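Local atomic coordinates of actin-related protein 8 (Homo sapiens, PDB entry 4FO0), a protein that binds ATP and hydrolyses it weakly, cannot polymerise, and is a proposed core subunit of the INO80 chromatin remodeller, needed to recruit INO80 to DNA damage. Residues 239-253 / 499-511. Numbering follows the deposited sequence.
Sequences ATYGSGLSSTCIVDV and KMYSSILVVGGGL. With ATP (adenosine-5'-triphosphate), chain C.
Val253 O is gripped twice from the glycine turn 508-510: Gly510 N donates a 2.7 Å hydrogen bond from above the carbonyl plane, and the CA-H of Gly508 adds a weaker contact. Upstream, strands 247-253 and 503-507 run parallel, their backbone bonds alternating from Cys249 N to Ser503 O through to Val253 N to Val507 O; the one from Leu505 N to Cys249 O (2.7 Å) is almost collinear with the carbonyl, at 179°. At the start of the pairing, Thr248 OG1 and Ser503 OG share a hydrogen bond of 3.0 Å.

Leu505 rises on the sheet face that helix 239-243 covers. With CG opposite the backbone N (chi1 175°), its CD2 meets Ser243 OG (3.4 Å) and Leu245 CD2. On the other face, Val251 CG2 lies alongside Ile504 CG2 at 4.2 Å, with helix 480-489 beyond. Asp252 lays its carboxylate across Val507, CG to CG1 3.6 Å, near a magnesium ion and in a long, weak ion pair with Lys257. Trimming this carboxylate to an alanine is likely to leave Lys257 without that opposing charge and take from Val507 CG1 the group lying across it. Beyond the strands, Gly509 N donates to ATP O2A (3.2 Å). Two neighbouring parallel strands thus deliver the DVGD phosphate-binding motif (the phosphate-2 motif of the actin family) and the glycine-rich adenosine motif to one nucleotide, the hallmark of the actin-type ATPase fold.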
# COMPACT_ATOMS: atom_id res chain seq x y z
N ALA A 239 -1.02 -1.46 -13.85
CA ALA A 239 -2.13 -2.21 -13.30
C ALA A 239 -3.11 -2.63 -14.40
O ALA A 239 -3.59 -3.76 -14.38
CB ALA A 239 -2.85 -1.38 -12.24
N THR A 240 -3.41 -1.73 -15.34
CA THR A 240 -4.33 -2.05 -16.43
C THR A 240 -3.78 -3.18 -17.30
O THR A 240 -4.53 -4.07 -17.69
CB THR A 240 -4.68 -0.82 -17.31
OG1 THR A 240 -3.51 -0.33 -17.96
CG2 THR A 240 -5.28 0.28 -16.45
N TYR A 241 -2.48 -3.14 -17.59
CA TYR A 241 -1.79 -4.20 -18.32
C TYR A 241 -1.88 -5.55 -17.62
O TYR A 241 -2.15 -6.57 -18.24
CB TYR A 241 -0.31 -3.87 -18.48
CG TYR A 241 -0.03 -2.70 -19.39
CD1 TYR A 241 -1.00 -2.23 -20.27
CD2 TYR A 241 1.21 -2.07 -19.37
CE1 TYR A 241 -0.73 -1.16 -21.11
CE2 TYR A 241 1.48 -1.00 -20.20
CZ TYR A 241 0.51 -0.55 -21.07
OH TYR A 241 0.80 0.51 -21.89
N GLY A 242 -1.61 -5.56 -16.32
CA GLY A 242 -1.58 -6.80 -15.58
C GLY A 242 -2.94 -7.44 -15.48
O GLY A 242 -3.06 -8.65 -15.30
N SER A 243 -3.99 -6.63 -15.62
CA SER A 243 -5.34 -7.11 -15.41
C SER A 243 -6.05 -7.39 -16.73
O SER A 243 -7.01 -8.15 -16.77
CB SER A 243 -6.13 -6.07 -14.62
OG SER A 243 -6.35 -4.95 -15.45
N GLY A 244 -5.57 -6.76 -17.80
CA GLY A 244 -6.13 -6.95 -19.12
C GLY A 244 -7.26 -6.01 -19.45
O GLY A 244 -7.98 -6.21 -20.43
N LEU A 245 -7.44 -4.98 -18.63
CA LEU A 245 -8.46 -3.97 -18.89
C LEU A 245 -7.87 -2.74 -19.56
O LEU A 245 -7.28 -1.89 -18.90
CB LEU A 245 -9.13 -3.55 -17.58
CG LEU A 245 -10.14 -4.53 -16.99
CD1 LEU A 245 -9.97 -5.92 -17.58
CD2 LEU A 245 -10.00 -4.57 -15.47
N SER A 246 -8.03 -2.64 -20.88
CA SER A 246 -7.45 -1.52 -21.61
C SER A 246 -7.99 -0.17 -21.12
O SER A 246 -7.23 0.79 -20.99
CB SER A 246 -7.68 -1.68 -23.12
OG SER A 246 -9.02 -1.39 -23.49
N SER A 247 -9.29 -0.10 -20.87
CA SER A 247 -9.91 1.11 -20.34
C SER A 247 -10.61 0.82 -19.02
O SER A 247 -11.38 -0.13 -18.92
CB SER A 247 -10.91 1.71 -21.34
OG SER A 247 -10.24 2.49 -22.31
N THR A 248 -10.35 1.65 -18.02
CA THR A 248 -10.89 1.37 -16.70
C THR A 248 -10.51 2.46 -15.73
O THR A 248 -9.49 3.12 -15.89
CB THR A 248 -10.36 -0.01 -16.18
OG1 THR A 248 -10.93 -0.31 -14.91
CG2 THR A 248 -8.85 0.00 -16.05
N CYS A 249 -11.35 2.65 -14.72
CA CYS A 249 -10.95 3.45 -13.58
C CYS A 249 -10.13 2.55 -12.63
O CYS A 249 -10.57 1.45 -12.27
CB CYS A 249 -12.19 4.01 -12.88
SG CYS A 249 -11.84 5.03 -11.42
N ILE A 250 -8.93 3.00 -12.27
CA ILE A 250 -8.05 2.23 -11.39
C ILE A 250 -7.96 2.85 -10.02
O ILE A 250 -7.77 4.06 -9.88
CB ILE A 250 -6.60 2.22 -11.88
CG1 ILE A 250 -6.56 2.07 -13.38
CG2 ILE A 250 -5.80 1.12 -11.16
CD1 ILE A 250 -7.34 0.87 -13.85
N VAL A 251 -8.07 2.01 -9.01
CA VAL A 251 -7.91 2.46 -7.63
C VAL A 251 -6.85 1.60 -6.99
O VAL A 251 -7.00 0.39 -6.91
CB VAL A 251 -9.21 2.30 -6.83
CG1 VAL A 251 -9.01 2.81 -5.43
CG2 VAL A 251 -10.36 3.01 -7.52
N ASP A 252 -5.76 2.22 -6.55
CA ASP A 252 -4.74 1.45 -5.85
C ASP A 252 -4.77 1.83 -4.38
O ASP A 252 -4.33 2.91 -4.01
CB ASP A 252 -3.36 1.70 -6.46
CG ASP A 252 -2.24 0.86 -5.79
OD1 ASP A 252 -2.36 0.53 -4.58
OD2 ASP A 252 -1.23 0.54 -6.47
N VAL A 253 -5.32 0.94 -3.55
CA VAL A 253 -5.29 1.18 -2.11
C VAL A 253 -4.09 0.47 -1.52
O VAL A 253 -4.04 -0.77 -1.47
CB VAL A 253 -6.55 0.69 -1.39
CG1 VAL A 253 -6.62 1.34 -0.01
CG2 VAL A 253 -7.79 1.02 -2.18
N LYS A 499 -17.45 4.20 -20.16
CA LYS A 499 -16.46 3.13 -20.01
C LYS A 499 -15.93 3.03 -18.58
O LYS A 499 -15.79 1.93 -18.05
CB LYS A 499 -15.31 3.32 -21.00
CG LYS A 499 -15.76 3.17 -22.46
CD LYS A 499 -14.59 2.92 -23.41
CE LYS A 499 -13.73 4.16 -23.61
NZ LYS A 499 -12.48 3.84 -24.36
N MET A 500 -15.68 4.18 -17.96
CA MET A 500 -15.16 4.24 -16.59
C MET A 500 -16.14 3.76 -15.53
O MET A 500 -15.77 2.95 -14.68
CB MET A 500 -14.68 5.65 -16.25
CG MET A 500 -13.59 6.19 -17.19
SD MET A 500 -12.27 4.99 -17.48
CE MET A 500 -11.30 5.80 -18.74
N TYR A 501 -17.38 4.25 -15.55
CA TYR A 501 -18.38 3.80 -14.59
C TYR A 501 -18.57 2.31 -14.73
O TYR A 501 -18.74 1.60 -13.74
CB TYR A 501 -19.74 4.47 -14.78
CG TYR A 501 -19.80 5.94 -14.44
CD1 TYR A 501 -19.75 6.38 -13.13
CD2 TYR A 501 -19.92 6.89 -15.44
CE1 TYR A 501 -19.80 7.74 -12.82
CE2 TYR A 501 -19.98 8.25 -15.15
CZ TYR A 501 -19.91 8.67 -13.84
OH TYR A 501 -19.97 10.02 -13.56
N SER A 502 -18.42 1.82 -15.93
CA SER A 502 -18.75 0.47 -16.22
C SER A 502 -17.65 -0.47 -15.76
O SER A 502 -17.84 -1.64 -15.64
CB SER A 502 -19.01 0.36 -17.71
OG SER A 502 -18.20 -0.61 -18.31
N SER A 503 -16.49 0.08 -15.50
CA SER A 503 -15.33 -0.71 -15.09
C SER A 503 -14.45 -0.01 -14.06
O SER A 503 -13.68 0.90 -14.40
CB SER A 503 -14.50 -1.07 -16.32
OG SER A 503 -13.34 -1.80 -15.96
N ILE A 504 -14.56 -0.44 -12.82
CA ILE A 504 -13.68 0.06 -11.76
C ILE A 504 -12.79 -1.05 -11.20
O ILE A 504 -13.25 -2.00 -10.56
CB ILE A 504 -14.49 0.71 -10.63
CG1 ILE A 504 -15.33 1.85 -11.21
CG2 ILE A 504 -13.56 1.23 -9.56
CD1 ILE A 504 -16.70 1.99 -10.56
N LEU A 505 -11.50 -0.93 -11.46
CA LEU A 505 -10.54 -1.93 -11.02
C LEU A 505 -9.93 -1.52 -9.68
O LEU A 505 -9.48 -0.38 -9.51
CB LEU A 505 -9.44 -2.08 -12.05
CG LEU A 505 -8.30 -3.00 -11.69
CD1 LEU A 505 -8.84 -4.39 -11.42
CD2 LEU A 505 -7.25 -2.98 -12.80
N VAL A 506 -9.94 -2.44 -8.73
CA VAL A 506 -9.35 -2.14 -7.43
C VAL A 506 -8.13 -3.00 -7.12
O VAL A 506 -8.19 -4.23 -7.06
CB VAL A 506 -10.36 -2.21 -6.29
CG1 VAL A 506 -9.65 -1.95 -4.97
CG2 VAL A 506 -11.45 -1.19 -6.53
N VAL A 507 -7.03 -2.31 -6.87
CA VAL A 507 -5.74 -2.94 -6.80
C VAL A 507 -4.98 -2.62 -5.48
O VAL A 507 -5.38 -1.72 -4.72
CB VAL A 507 -4.99 -2.55 -8.07
CG1 VAL A 507 -3.75 -1.75 -7.76
CG2 VAL A 507 -4.72 -3.76 -8.93
N GLY A 508 -3.93 -3.37 -5.19
CA GLY A 508 -3.19 -3.20 -3.94
C GLY A 508 -3.83 -3.91 -2.75
O GLY A 508 -4.89 -4.49 -2.86
N GLY A 509 -3.18 -3.84 -1.59
CA GLY A 509 -3.60 -4.65 -0.46
C GLY A 509 -4.66 -3.99 0.40
O GLY A 509 -5.41 -4.68 1.09
N GLY A 510 -4.71 -2.67 0.34
CA GLY A 510 -5.47 -1.88 1.29
C GLY A 510 -6.95 -2.21 1.37
O GLY A 510 -7.57 -2.02 2.41
N LEU A 511 -7.54 -2.68 0.27
CA LEU A 511 -8.97 -2.97 0.29
C LEU A 511 -9.24 -4.46 0.14
O LEU A 511 -10.23 -4.86 -0.45
CB LEU A 511 -9.71 -2.14 -0.77
CG LEU A 511 -11.18 -1.81 -0.46
CD1 LEU A 511 -11.29 -0.70 0.59
CD2 LEU A 511 -11.90 -1.41 -1.72
PG ATP C . 1.52 2.27 -0.72
O1G ATP C . 0.91 1.77 -2.01
O2G ATP C . 2.88 2.91 -0.86
O3G ATP C . 0.59 3.05 0.18
PB ATP C . 2.24 -0.53 -0.44
O1B ATP C . 3.31 -0.98 0.52
O2B ATP C . 2.39 -0.62 -1.95
O3B ATP C . 1.81 0.92 0.09
PA ATP C . 0.39 -2.71 -0.47
O1A ATP C . 1.49 -3.68 -0.12
O2A ATP C . -0.23 -2.67 -1.84
O3A ATP C . 0.87 -1.25 -0.01
O5' ATP C . -0.78 -2.93 0.59
C5' ATP C . -0.42 -2.98 1.96
C4' ATP C . -1.69 -2.92 2.78
O4' ATP C . -2.50 -4.02 2.40
C3' ATP C . -1.43 -3.06 4.27
O3' ATP C . -2.13 -2.03 4.98
C2' ATP C . -2.01 -4.41 4.62
O2' ATP C . -2.54 -4.47 5.93
C1' ATP C . -3.10 -4.52 3.59
N9 ATP C . -3.58 -5.91 3.47
C8 ATP C . -2.87 -6.96 3.03
N7 ATP C . -3.61 -8.09 3.07
C5 ATP C . -4.82 -7.76 3.54
C6 ATP C . -6.07 -8.48 3.83
N6 ATP C . -6.15 -9.81 3.61
N1 ATP C . -7.11 -7.75 4.32
C2 ATP C . -7.03 -6.42 4.55
N3 ATP C . -5.91 -5.71 4.31
C4 ATP C . -4.80 -6.31 3.81